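Local coordinates for protein oxidized polyvinyl alcohol hydrolase (Pseudomonas sp. VM15C, PDB 3WWC) that hydrolyses beta-diketones such as 4,6-nonanedione and cleaves oxidized polyvinyl alcohol in the second step of polyvinyl alcohol degradation, at residues Ser84-Ile89 against Asn309-Asn314; His93-Ile98 against Ala317-Ala322; Pro128-Arg133 against Glu146-Ser151; Phe189-Trp194 against Ala242-Leu247. The protein carries 1 engineered substitution. All blocks are in the same frame, centred on the assembly; numbering follows the deposited sequence.

Interaction 1 (Ser84-Ile89 against Asn309-Asn314); sequences SGANSI and NTQEFN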
loop_
_atom_site.group_PDB
_atom_site.type_symbol
_atom_site.label_atom_id
_atom_site.label_comp_id
_atom_site.label_asym_id
_atom_site.label_seq_id
_atom_site.Cartn_x
_atom_site.Cartn_y
_atom_site.Cartn_z
ATOM N N SER A 84 -5.933 -10.047 -11.313
ATOM C CA SER A 84 -5.155 -8.921 -10.803
ATOM C C SER A 84 -5.914 -8.167 -9.727
ATOM O O SER A 84 -5.429 -7.146 -9.242
ATOM C CB SER A 84 -4.798 -7.952 -11.941
ATOM O OG SER A 84 -3.932 -8.588 -12.932
ATOM N N GLY A 85 -7.108 -8.629 -9.413
ATOM C CA GLY A 85 -7.901 -8.007 -8.340
ATOM C C GLY A 85 -9.196 -7.354 -8.724
ATOM O O GLY A 85 -10.066 -7.147 -7.872
ATOM N N ALA A 86 -9.321 -6.994 -9.996
ATOM C CA ALA A 86 -10.524 -6.295 -10.521
ATOM C C ALA A 86 -11.043 -5.318 -9.472
ATOM O O ALA A 86 -12.204 -5.322 -9.086
ATOM C CB ALA A 86 -11.595 -7.327 -10.902
ATOM N N ASN A 87 -10.171 -4.390 -9.078
ATOM C CA ASN A 87 -10.491 -3.472 -7.984
ATOM C C ASN A 87 -11.612 -2.461 -8.269
ATOM O O ASN A 87 -12.179 -1.902 -7.322
ATOM C CB ASN A 87 -9.195 -2.757 -7.546
ATOM C CG ASN A 87 -8.379 -3.611 -6.607
ATOM O OD1 ASN A 87 -8.648 -3.633 -5.410
ATOM N ND2 ASN A 87 -7.400 -4.345 -7.127
ATOM N N SER A 88 -11.917 -2.190 -9.543
ATOM C CA SER A 88 -13.010 -1.285 -9.841
ATOM C C SER A 88 -14.345 -1.852 -9.414
ATOM O O SER A 88 -15.283 -1.099 -9.253
ATOM C CB SER A 88 -13.062 -1.007 -11.352
ATOM O OG SER A 88 -13.409 -2.155 -12.117
ATOM N N ILE A 89 -14.420 -3.154 -9.220
ATOM C CA ILE A 89 -15.662 -3.791 -8.800
ATOM C C ILE A 89 -16.065 -3.355 -7.419
ATOM O O ILE A 89 -17.277 -3.424 -7.079
ATOM C CB ILE A 89 -15.532 -5.354 -8.953
ATOM C CG1 ILE A 89 -15.208 -5.658 -10.417
ATOM C CG2 ILE A 89 -16.868 -6.082 -8.592
ATOM C CD1 ILE A 89 -16.126 -4.979 -11.359
ATOM N N ASN A 309 -10.872 -16.897 -3.918
ATOM C CA ASN A 309 -12.073 -16.083 -3.614
ATOM C C ASN A 309 -11.718 -14.619 -3.617
ATOM O O ASN A 309 -12.018 -13.880 -2.682
ATOM C CB ASN A 309 -12.644 -16.517 -2.256
ATOM C CG ASN A 309 -13.033 -17.983 -2.249
ATOM O OD1 ASN A 309 -13.752 -18.411 -3.154
ATOM N ND2 ASN A 309 -12.598 -18.739 -1.256
ATOM N N THR A 310 -11.109 -14.200 -4.714
ATOM C CA THR A 310 -10.616 -12.832 -4.844
ATOM C C THR A 310 -11.605 -11.749 -4.515
ATOM O O THR A 310 -11.304 -10.873 -3.711
ATOM C CB THR A 310 -10.089 -12.594 -6.250
ATOM O OG1 THR A 310 -9.029 -13.518 -6.500
ATOM C CG2 THR A 310 -9.531 -11.136 -6.388
ATOM N N GLN A 311 -12.780 -11.762 -5.129
ATOM C CA GLN A 311 -13.738 -10.701 -4.829
ATOM C C GLN A 311 -14.309 -10.835 -3.432
ATOM O O GLN A 311 -14.587 -9.811 -2.789
ATOM C CB GLN A 311 -14.863 -10.664 -5.890
ATOM C CG GLN A 311 -14.390 -10.211 -7.259
ATOM C CD GLN A 311 -13.794 -8.791 -7.180
ATOM O OE1 GLN A 311 -14.327 -7.906 -6.516
ATOM N NE2 GLN A 311 -12.651 -8.613 -7.803
ATOM N N GLU A 312 -14.525 -12.046 -2.955
ATOM C CA GLU A 312 -14.971 -12.193 -1.559
ATOM C C GLU A 312 -13.910 -11.559 -0.641
ATOM O O GLU A 312 -14.244 -10.892 0.329
ATOM C CB GLU A 312 -15.106 -13.659 -1.129
ATOM C CG GLU A 312 -16.272 -14.390 -1.769
ATOM C CD GLU A 312 -16.271 -15.835 -1.282
ATOM O OE1 GLU A 312 -16.082 -16.080 -0.069
ATOM O OE2 GLU A 312 -16.438 -16.716 -2.153
ATOM N N PHE A 313 -12.629 -11.765 -0.947
ATOM C CA PHE A 313 -11.578 -11.181 -0.124
ATOM C C PHE A 313 -11.595 -9.660 -0.187
ATOM O O PHE A 313 -11.530 -8.988 0.837
ATOM C CB PHE A 313 -10.178 -11.679 -0.548
ATOM C CG PHE A 313 -9.096 -11.004 0.214
ATOM C CD1 PHE A 313 -8.800 -11.425 1.504
ATOM C CD2 PHE A 313 -8.451 -9.888 -0.337
ATOM C CE1 PHE A 313 -7.846 -10.737 2.281
ATOM C CE2 PHE A 313 -7.493 -9.190 0.447
ATOM C CZ PHE A 313 -7.216 -9.629 1.731
ATOM N N ASN A 314 -11.719 -9.090 -1.384
ATOM C CA ASN A 314 -11.733 -7.646 -1.532
ATOM C C ASN A 314 -12.883 -7.049 -0.742
ATOM O O ASN A 314 -12.720 -6.029 -0.060
ATOM C CB ASN A 314 -11.870 -7.191 -2.992
ATOM C CG ASN A 314 -10.652 -7.493 -3.850
ATOM O OD1 ASN A 314 -9.640 -7.992 -3.366
ATOM N ND2 ASN A 314 -10.754 -7.162 -5.154
HETATM O O HOH W 1 -12.970 -5.625 -6.344
#

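Interaction 2 (His93-Ile98 against Ala317-Ala322); sequences HGYTVI and ALDTLA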
loop_
_atom_site.group_PDB
_atom_site.type_symbol
_atom_site.label_atom_id
_atom_site.label_comp_id
_atom_site.label_asym_id
_atom_site.label_seq_id
_atom_site.Cartn_x
_atom_site.Cartn_y
_atom_site.Cartn_z
ATOM N N HIS A 93 -19.660 -2.187 -4.801
ATOM C CA HIS A 93 -19.775 -2.564 -3.385
ATOM C C HIS A 93 -19.956 -1.341 -2.509
ATOM O O HIS A 93 -19.919 -1.457 -1.285
ATOM C CB HIS A 93 -18.543 -3.330 -2.971
ATOM C CG HIS A 93 -18.748 -4.171 -1.742
ATOM N ND1 HIS A 93 -19.747 -5.128 -1.693
ATOM C CD2 HIS A 93 -18.176 -4.146 -0.508
ATOM C CE1 HIS A 93 -19.794 -5.642 -0.475
ATOM N NE2 HIS A 93 -18.856 -5.066 0.263
ATOM N N GLY A 94 -20.084 -0.171 -3.115
ATOM C CA GLY A 94 -20.320 1.069 -2.374
ATOM C C GLY A 94 -19.102 1.890 -1.987
ATOM O O GLY A 94 -19.152 2.645 -1.031
ATOM N N TYR A 95 -18.008 1.762 -2.736
ATOM C CA TYR A 95 -16.822 2.543 -2.469
ATOM C C TYR A 95 -16.508 3.374 -3.683
ATOM O O TYR A 95 -16.712 2.905 -4.796
ATOM C CB TYR A 95 -15.559 1.656 -2.216
ATOM C CG TYR A 95 -15.645 0.862 -0.936
ATOM C CD1 TYR A 95 -16.477 -0.255 -0.854
ATOM C CD2 TYR A 95 -14.976 1.274 0.188
ATOM C CE1 TYR A 95 -16.654 -0.937 0.360
ATOM C CE2 TYR A 95 -15.129 0.596 1.405
ATOM C CZ TYR A 95 -15.976 -0.499 1.470
ATOM O OH TYR A 95 -16.121 -1.093 2.689
ATOM N N THR A 96 -16.060 4.595 -3.457
ATOM C CA THR A 96 -15.602 5.395 -4.588
ATOM C C THR A 96 -14.115 5.014 -4.751
ATOM O O THR A 96 -13.285 5.167 -3.843
ATOM C CB THR A 96 -15.814 6.868 -4.354
ATOM O OG1 THR A 96 -17.222 7.116 -4.523
ATOM C CG2 THR A 96 -15.092 7.685 -5.400
ATOM N N VAL A 97 -13.826 4.427 -5.900
ATOM C CA VAL A 97 -12.484 3.916 -6.219
ATOM C C VAL A 97 -11.719 4.995 -6.978
ATOM O O VAL A 97 -12.200 5.525 -7.978
ATOM C CB VAL A 97 -12.612 2.636 -7.057
ATOM C CG1 VAL A 97 -11.211 2.101 -7.406
ATOM C CG2 VAL A 97 -13.368 1.567 -6.257
ATOM N N ILE A 98 -10.540 5.363 -6.465
ATOM C CA ILE A 98 -9.724 6.442 -7.055
ATOM C C ILE A 98 -8.352 5.804 -7.189
ATOM O O ILE A 98 -7.618 5.652 -6.197
ATOM C CB ILE A 98 -9.697 7.648 -6.122
ATOM C CG1 ILE A 98 -11.130 8.096 -5.759
ATOM C CG2 ILE A 98 -8.945 8.777 -6.833
ATOM C CD1 ILE A 98 -11.108 9.211 -4.699
ATOM N N ALA A 317 -12.134 -7.498 3.046
ATOM C CA ALA A 317 -11.059 -6.611 3.535
ATOM C C ALA A 317 -11.500 -5.163 3.591
ATOM O O ALA A 317 -11.291 -4.502 4.616
ATOM C CB ALA A 317 -9.790 -6.765 2.609
ATOM N N LEU A 318 -12.132 -4.640 2.530
ATOM C CA LEU A 318 -12.541 -3.244 2.566
ATOM C C LEU A 318 -13.621 -2.999 3.579
ATOM O O LEU A 318 -13.557 -1.996 4.279
ATOM C CB LEU A 318 -12.966 -2.762 1.164
ATOM C CG LEU A 318 -11.865 -1.977 0.372
ATOM C CD1 LEU A 318 -11.439 -0.664 1.035
ATOM C CD2 LEU A 318 -10.679 -2.907 0.202
ATOM N N ASP A 319 -14.568 -3.913 3.722
ATOM C CA ASP A 319 -15.605 -3.698 4.724
ATOM C C ASP A 319 -15.039 -3.797 6.123
ATOM O O ASP A 319 -15.565 -3.141 7.042
ATOM C CB ASP A 319 -16.748 -4.705 4.544
ATOM C CG ASP A 319 -17.519 -4.484 3.257
ATOM O OD1 ASP A 319 -17.321 -3.477 2.567
ATOM O OD2 ASP A 319 -18.349 -5.363 2.896
ATOM N N THR A 320 -13.976 -4.588 6.332
ATOM C CA THR A 320 -13.319 -4.677 7.642
ATOM C C THR A 320 -12.634 -3.345 7.924
ATOM O O THR A 320 -12.768 -2.773 9.036
ATOM C CB THR A 320 -12.279 -5.780 7.633
ATOM O OG1 THR A 320 -12.951 -7.061 7.543
ATOM C CG2 THR A 320 -11.443 -5.739 8.929
ATOM N N LEU A 321 -11.912 -2.789 6.937
ATOM C CA LEU A 321 -11.294 -1.480 7.173
ATOM C C LEU A 321 -12.388 -0.415 7.470
ATOM O O LEU A 321 -12.251 0.380 8.418
ATOM C CB LEU A 321 -10.485 -1.010 5.927
ATOM C CG LEU A 321 -9.348 -1.928 5.496
ATOM C CD1 LEU A 321 -8.680 -1.253 4.286
ATOM C CD2 LEU A 321 -8.311 -2.107 6.599
ATOM N N ALA A 322 -13.476 -0.424 6.704
ATOM C CA ALA A 322 -14.555 0.576 6.889
ATOM C C ALA A 322 -15.273 0.433 8.238
ATOM O O ALA A 322 -15.908 1.374 8.700
ATOM C CB ALA A 322 -15.577 0.451 5.703
#

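Interaction 3 (Pro128-Arg133 against Glu146-Ser151); sequences PWFEGR and EGPDSS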
loop_
_atom_site.group_PDB
_atom_site.type_symbol
_atom_site.label_atom_id
_atom_site.label_comp_id
_atom_site.label_asym_id
_atom_site.label_seq_id
_atom_site.Cartn_x
_atom_site.Cartn_y
_atom_site.Cartn_z
ATOM N N PRO A 128 8.360 1.692 -9.887
ATOM C CA PRO A 128 6.905 1.807 -10.008
ATOM C C PRO A 128 6.248 2.927 -9.209
ATOM O O PRO A 128 5.326 3.606 -9.699
ATOM C CB PRO A 128 6.389 0.440 -9.548
ATOM C CG PRO A 128 7.514 -0.543 -10.025
ATOM C CD PRO A 128 8.795 0.299 -9.658
ATOM N N TRP A 129 6.703 3.102 -7.964
ATOM C CA TRP A 129 6.159 4.132 -7.088
ATOM C C TRP A 129 7.331 4.708 -6.310
ATOM O O TRP A 129 8.356 4.074 -6.156
ATOM C CB TRP A 129 5.173 3.546 -6.051
ATOM C CG TRP A 129 3.987 2.756 -6.642
ATOM C CD1 TRP A 129 3.858 1.377 -6.716
ATOM C CD2 TRP A 129 2.795 3.299 -7.224
ATOM N NE1 TRP A 129 2.668 1.044 -7.321
ATOM C CE2 TRP A 129 1.991 2.198 -7.641
ATOM C CE3 TRP A 129 2.326 4.602 -7.447
ATOM C CZ2 TRP A 129 0.739 2.375 -8.259
ATOM C CZ3 TRP A 129 1.105 4.794 -8.056
ATOM C CH2 TRP A 129 0.305 3.676 -8.462
ATOM N N PHE A 130 7.138 5.918 -5.768
ATOM C CA PHE A 130 8.175 6.524 -4.928
ATOM C C PHE A 130 7.876 5.965 -3.524
ATOM O O PHE A 130 7.280 6.618 -2.666
ATOM C CB PHE A 130 8.014 8.056 -5.009
ATOM C CG PHE A 130 8.160 8.610 -6.438
ATOM C CD1 PHE A 130 9.364 8.459 -7.107
ATOM C CD2 PHE A 130 7.092 9.228 -7.103
ATOM C CE1 PHE A 130 9.480 8.915 -8.439
ATOM C CE2 PHE A 130 7.212 9.678 -8.400
ATOM C CZ PHE A 130 8.414 9.520 -9.082
ATOM N N GLU A 131 8.338 4.741 -3.321
ATOM C CA GLU A 131 7.990 3.975 -2.152
ATOM C C GLU A 131 9.088 3.580 -1.184
ATOM O O GLU A 131 8.794 2.939 -0.170
ATOM C CB GLU A 131 7.153 2.713 -2.563
ATOM C CG GLU A 131 7.541 1.870 -3.853
ATOM C CD GLU A 131 8.636 0.830 -3.664
ATOM O OE1 GLU A 131 9.704 1.141 -3.084
ATOM O OE2 GLU A 131 8.446 -0.319 -4.151
ATOM N N GLY A 132 10.326 3.987 -1.444
ATOM C CA GLY A 132 11.375 3.644 -0.492
ATOM C C GLY A 132 12.667 4.336 -0.921
ATOM O O GLY A 132 12.946 4.428 -2.115
ATOM N N ARG A 133 13.459 4.756 0.044
ATOM C CA ARG A 133 14.726 5.403 -0.313
ATOM C C ARG A 133 15.713 4.365 -0.790
ATOM O O ARG A 133 15.693 3.221 -0.341
ATOM C CB ARG A 133 15.262 6.179 0.902
ATOM C CG ARG A 133 15.678 5.300 2.087
ATOM C CD ARG A 133 16.150 6.196 3.222
ATOM N NE ARG A 133 16.305 5.533 4.507
ATOM C CZ ARG A 133 17.479 5.116 4.984
ATOM N NH1 ARG A 133 18.581 5.284 4.254
ATOM N NH2 ARG A 133 17.553 4.590 6.205
ATOM N N GLU A 146 8.189 12.588 2.367
ATOM C CA GLU A 146 7.275 11.534 1.913
ATOM C C GLU A 146 7.451 11.201 0.462
ATOM O O GLU A 146 7.200 10.066 0.046
ATOM C CB GLU A 146 5.819 11.953 2.170
ATOM C CG GLU A 146 5.374 13.139 1.326
ATOM C CD GLU A 146 3.957 13.611 1.669
ATOM O OE1 GLU A 146 3.097 12.760 1.942
ATOM O OE2 GLU A 146 3.698 14.844 1.666
ATOM N N GLY A 147 7.899 12.160 -0.337
ATOM C CA GLY A 147 8.024 11.876 -1.771
ATOM C C GLY A 147 6.799 12.301 -2.564
ATOM O O GLY A 147 5.725 12.451 -2.003
ATOM N N PRO A 148 6.910 12.376 -3.891
ATOM C CA PRO A 148 5.791 12.835 -4.706
ATOM C C PRO A 148 4.600 11.937 -4.928
ATOM O O PRO A 148 3.582 12.434 -5.350
ATOM C CB PRO A 148 6.454 13.296 -6.019
ATOM C CG PRO A 148 7.788 12.613 -6.046
ATOM C CD PRO A 148 8.170 12.218 -4.640
ATOM N N ASP A 149 4.707 10.635 -4.652
ATOM C CA ASP A 149 3.519 9.836 -4.799
ATOM C C ASP A 149 2.637 10.003 -3.557
ATOM O O ASP A 149 1.419 10.178 -3.700
ATOM C CB ASP A 149 3.879 8.333 -4.980
ATOM C CG ASP A 149 3.966 7.943 -6.438
ATOM O OD1 ASP A 149 3.334 8.608 -7.286
ATOM O OD2 ASP A 149 4.649 6.950 -6.762
ATOM N N SER A 150 3.232 9.922 -2.358
ATOM C CA SER A 150 2.445 10.081 -1.144
ATOM C C SER A 150 1.679 11.403 -1.173
ATOM O O SER A 150 0.484 11.446 -0.829
ATOM C CB SER A 150 3.375 9.966 0.080
ATOM O OG SER A 150 2.667 10.167 1.301
ATOM N N SER A 151 2.352 12.493 -1.563
ATOM C CA SER A 151 1.638 13.786 -1.609
ATOM C C SER A 151 0.631 13.873 -2.752
ATOM O O SER A 151 -0.441 14.469 -2.600
ATOM C CB SER A 151 2.635 14.951 -1.678
ATOM O OG SER A 151 3.496 14.840 -2.801
HETATM O O HOH W 2 4.734 6.277 -9.396
HETATM O O HOH W 3 6.053 9.103 -2.342
#

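Interaction 4 (Phe189-Trp194 against Ala242-Leu247); sequences FRSNFW and AKVGPL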
loop_
_atom_site.group_PDB
_atom_site.type_symbol
_atom_site.label_atom_id
_atom_site.label_comp_id
_atom_site.label_asym_id
_atom_site.label_seq_id
_atom_site.Cartn_x
_atom_site.Cartn_y
_atom_site.Cartn_z
ATOM N N PHE A 189 3.776 8.176 6.500
ATOM C CA PHE A 189 3.948 9.624 6.318
ATOM C C PHE A 189 2.662 10.412 6.341
ATOM O O PHE A 189 2.712 11.639 6.569
ATOM C CB PHE A 189 4.650 9.967 4.987
ATOM C CG PHE A 189 6.168 9.818 5.021
ATOM C CD1 PHE A 189 6.983 10.865 5.414
ATOM C CD2 PHE A 189 6.748 8.655 4.560
ATOM C CE1 PHE A 189 8.372 10.745 5.332
ATOM C CE2 PHE A 189 8.155 8.525 4.471
ATOM C CZ PHE A 189 8.962 9.591 4.861
ATOM N N ARG A 190 1.510 9.772 6.093
ATOM C CA ARG A 190 0.249 10.515 6.046
ATOM C C ARG A 190 -0.800 9.867 6.956
ATOM O O ARG A 190 -1.971 9.732 6.610
ATOM C CB ARG A 190 -0.224 10.573 4.582
ATOM C CG ARG A 190 0.570 11.598 3.779
ATOM C CD ARG A 190 0.135 13.032 4.133
ATOM N NE ARG A 190 0.806 13.921 3.204
ATOM C CZ ARG A 190 0.408 15.158 2.891
ATOM N NH1 ARG A 190 -0.673 15.687 3.453
ATOM N NH2 ARG A 190 1.059 15.850 1.971
ATOM N N SER A 191 -0.373 9.497 8.160
ATOM C CA SER A 191 -1.274 8.871 9.103
ATOM C C SER A 191 -2.319 9.790 9.687
ATOM O O SER A 191 -3.164 9.319 10.440
ATOM C CB SER A 191 -0.503 8.189 10.240
ATOM O OG SER A 191 0.158 9.154 11.053
ATOM N N ASN A 192 -2.278 11.082 9.352
ATOM C CA ASN A 192 -3.344 11.955 9.821
ATOM C C ASN A 192 -4.304 12.251 8.687
ATOM O O ASN A 192 -5.226 13.056 8.831
ATOM C CB ASN A 192 -2.760 13.245 10.405
ATOM C CG ASN A 192 -1.919 12.953 11.656
ATOM O OD1 ASN A 192 -2.414 12.337 12.599
ATOM N ND2 ASN A 192 -0.656 13.356 11.644
ATOM N N PHE A 193 -4.148 11.534 7.579
ATOM C CA PHE A 193 -5.047 11.723 6.427
ATOM C C PHE A 193 -5.823 10.415 6.178
ATOM O O PHE A 193 -7.025 10.357 6.358
ATOM C CB PHE A 193 -4.256 12.117 5.148
ATOM C CG PHE A 193 -5.138 12.308 3.942
ATOM C CD1 PHE A 193 -5.949 13.426 3.850
ATOM C CD2 PHE A 193 -5.163 11.355 2.909
ATOM C CE1 PHE A 193 -6.797 13.632 2.735
ATOM C CE2 PHE A 193 -5.990 11.532 1.805
ATOM C CZ PHE A 193 -6.807 12.675 1.714
ATOM N N TRP A 194 -5.106 9.349 5.792
ATOM C CA TRP A 194 -5.747 8.065 5.539
ATOM C C TRP A 194 -6.340 7.493 6.798
ATOM O O TRP A 194 -5.802 7.704 7.888
ATOM C CB TRP A 194 -4.684 7.051 5.066
ATOM C CG TRP A 194 -3.964 7.563 3.839
ATOM C CD1 TRP A 194 -2.700 8.044 3.763
ATOM C CD2 TRP A 194 -4.530 7.697 2.515
ATOM N NE1 TRP A 194 -2.416 8.498 2.456
ATOM C CE2 TRP A 194 -3.536 8.300 1.690
ATOM C CE3 TRP A 194 -5.784 7.359 1.964
ATOM C CZ2 TRP A 194 -3.763 8.578 0.321
ATOM C CZ3 TRP A 194 -6.021 7.634 0.611
ATOM C CH2 TRP A 194 -5.005 8.240 -0.198
ATOM N N ALA A 242 7.434 7.904 16.257
ATOM C CA ALA A 242 7.167 7.338 17.579
ATOM C C ALA A 242 5.677 7.099 17.726
ATOM O O ALA A 242 5.242 6.156 18.426
ATOM C CB ALA A 242 7.644 8.312 18.668
ATOM N N LYS A 243 4.900 7.963 17.088
ATOM C CA LYS A 243 3.446 7.838 17.149
ATOM C C LYS A 243 2.785 8.232 15.849
ATOM O O LYS A 243 3.133 9.251 15.220
ATOM C CB LYS A 243 2.851 8.687 18.259
ATOM C CG LYS A 243 1.430 8.231 18.572
ATOM C CD LYS A 243 0.833 8.870 19.799
ATOM C CE LYS A 243 -0.540 8.251 20.034
ATOM N NZ LYS A 243 -1.165 8.796 21.291
ATOM N N VAL A 244 1.862 7.395 15.403
ATOM C CA VAL A 244 1.133 7.712 14.177
ATOM C C VAL A 244 -0.306 7.993 14.527
ATOM O O VAL A 244 -0.790 7.670 15.618
ATOM C CB VAL A 244 1.208 6.555 13.074
ATOM C CG1 VAL A 244 2.640 6.334 12.678
ATOM C CG2 VAL A 244 0.555 5.267 13.541
ATOM N N GLY A 245 -0.973 8.668 13.602
ATOM C CA GLY A 245 -2.387 8.981 13.704
ATOM C C GLY A 245 -3.227 7.698 13.739
ATOM O O GLY A 245 -2.727 6.586 13.455
ATOM N N PRO A 246 -4.519 7.803 14.017
ATOM C CA PRO A 246 -5.413 6.653 14.117
ATOM C C PRO A 246 -5.638 5.944 12.791
ATOM O O PRO A 246 -6.063 6.579 11.812
ATOM C CB PRO A 246 -6.700 7.256 14.644
ATOM C CG PRO A 246 -6.315 8.523 15.191
ATOM C CD PRO A 246 -5.214 9.050 14.381
ATOM N N LEU A 247 -5.398 4.631 12.765
ATOM C CA LEU A 247 -5.515 3.839 11.555
ATOM C C LEU A 247 -6.003 2.443 11.832
ATOM O O LEU A 247 -5.955 1.966 12.963
ATOM C CB LEU A 247 -4.112 3.613 10.929
ATOM C CG LEU A 247 -3.307 4.840 10.496
ATOM C CD1 LEU A 247 -1.851 4.385 10.187
ATOM C CD2 LEU A 247 -3.934 5.516 9.268
#

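Interaction 1 (Ser84-Ile89 against Asn309-Asn314)
The first turn of helix 310-322 in this alpha/beta-hydrolase fold grips the loop 84-89 through two side-chain amides, Gln311 and Asn314, one turn apart, that converge on the carbonyl of Gly85. Gln311 NE2 donates to Gly85 O over 3.0 Å, coming from above the carbonyl plane rather than along a lone pair, with a bent N-H...O angle of 133°. Asn314 ND2 reaches the same oxygen at 2.8 Å, but its angle makes this bond weak. The side chain of Gln311 bends at chi2 (-60°), which brings its amide round to the loop: NE2 lies 3.5 Å from Ala86 CB, while OE1 sits 3.7 Å from Ile89 CB. A water ties the same groups together, donating to Ala86 O and to Gln311 OE1 and accepting from Asn314 ND2. At the start of the helix, the methyl CG2 of Thr310 rests 4.0 Å from Gly85 CA. The remaining polar ends face other elements: Asn314 OD1 accepts from Trp305 NE1, and Thr310 OG1 bonds to Pro306 O. On the loop side Asn87 spans from Trp65 NE1, on strand 62-68, to Asn78 O, so the loop is fixed between helix 75-80, the central sheet and helix 310-322.

Interaction 2 (His93-Ile98 against Ala317-Ala322)
Tyr95, the residue just before strand 96-100, reaches across to helix 310-322, joining the central sheet of the alpha/beta-hydrolase fold to a helix that packs on it. The tight part lies around its ring. Leu318 CB stands over one face, 4.2 Å from the ring centroid in a CH-pi contact, and Leu318 CD1 touches the CE2 side of the same ring. At the ring's edge the methyl CB of Ala322 comes to 3.4 Å from Tyr95 OH. That hydroxyl donates to Asp319 OD1 at 2.7 Å, using the anti lone pair of the carboxylate oxygen, with ring and carboxylate only 17° from coplanar. A phenylalanine in place of Tyr95 would probably leave Asp319 OD1 without this donor and the carboxylate freer to turn. Toward the partly exposed side the contact narrows to His93 and Asp319, where a polar contact between imidazole and carboxylate replaces the packed ring face. A first torsion of -159° sets the imidazole of His93 opposite its own backbone N and carries it out to the carboxylate. Two donors, one to each oxygen, hold the carboxylate, which lies nearly coplanar with both rings. His93 NE2 donates to Asp319 OD2 over 2.7 Å, almost straight at 172° and in the plane of the imidazole, meeting the oxygen on its syn side.

Interaction 3 (Pro128-Arg133 against Glu146-Ser151)
Phe130 and Trp129 both carry CG anti to the carbonyl carbon (chi1 -60° and -56°), which sets both side chains against the carboxylate of Asp149. The Phe130 ring leans on the proline that starts helix 148-160: Pro148 CG lies over one face, offset toward the rim, 4.0 Å from the ring centroid in a CH-pi contact. Asp149 CG meets the indole of Trp129 at its edge, with OD2 3.4 Å from Trp129 CE3. The same oxygen accepts from Phe130 N at 2.9 Å, approached on the anti side but tilted out of the carboxylate plane, with an N-H...O angle of 161°. The bond takes up the N-H of the middle residue of an inverse gamma turn, tying that turn to the start of helix 148-160. Asp149 OD1 forms a salt bridge with Arg48, placing the carboxylate between an arginine and the loop. An asparagine at Asp149 would probably leave Arg48 without its countercharge, even if an oxygen still faced Phe130 N. A water extends the join, donating to Phe130 O and to Glu146 O, each at 2.8 Å, while accepting from Ser150 N. Trp129 NE1 is bonded to Thr69 O, and the side chain of Trp129 lies about 7 Å from a bound butanoic acid.

Interaction 4 (Phe189-Trp194 against Ala242-Leu247)
Ser191 and Gly245 meet where two loops of the alpha/beta-hydrolase fold pass each other, one leading from helix 178-189 into strand 196-200, the other into the adjacent strand 247-253. The serine side chain points at the second loop. With chi1 at 67°, OG sits between the backbone N and the carbonyl carbon and accepts from Gly245 N at 2.8 Å, nearly straight at 163°. Val244 lies alongside, its CB 3.5 Å from Ser191 OG, so the hydroxyl oxygen is flanked by a hydrocarbon branch next to its polar partner. Gly245 comes close to the other loop's backbone: its CA makes a CA-H...O contact of 3.4 Å with Ser191 O, and the amide oxygen also approaches this CA, at 3.5 Å from Gly245 CA to Asn192 OD1. A CB there would run into both oxygens. Beyond the glycine, Leu247 spreads its two methyls over the first loop, CD1 resting on Ser191 CB at 4.0 Å. Lys326 NZ bonds to the carbonyl oxygens of Ser191, Trp194 and Pro246, gathering both loops round one ammonium group. The other methyl of Leu247, CD2, comes to 3.2 Å from Trp194 O.

Overall arrangement
From the N terminus, the chain first supplies residues 84-89 and 93-98, whose partners wait more than 200 residues later on helix 310-322. Interactions 1 and 2 therefore close long loops whose segments alternate, so the two cross; they touch through Asn87 O and Val97 CG2 and fasten successive turns of one helix to the approach and start of strand 96-100. Interactions 3 and 4 both nest inside these loops and follow one another in series. Interaction 3 closes a short loop before helix 148-160, and interaction 4 joins the entries to strands 196-200 and 247-253. A salt bridge from Glu146 to Arg190 connects interactions 3 and 4.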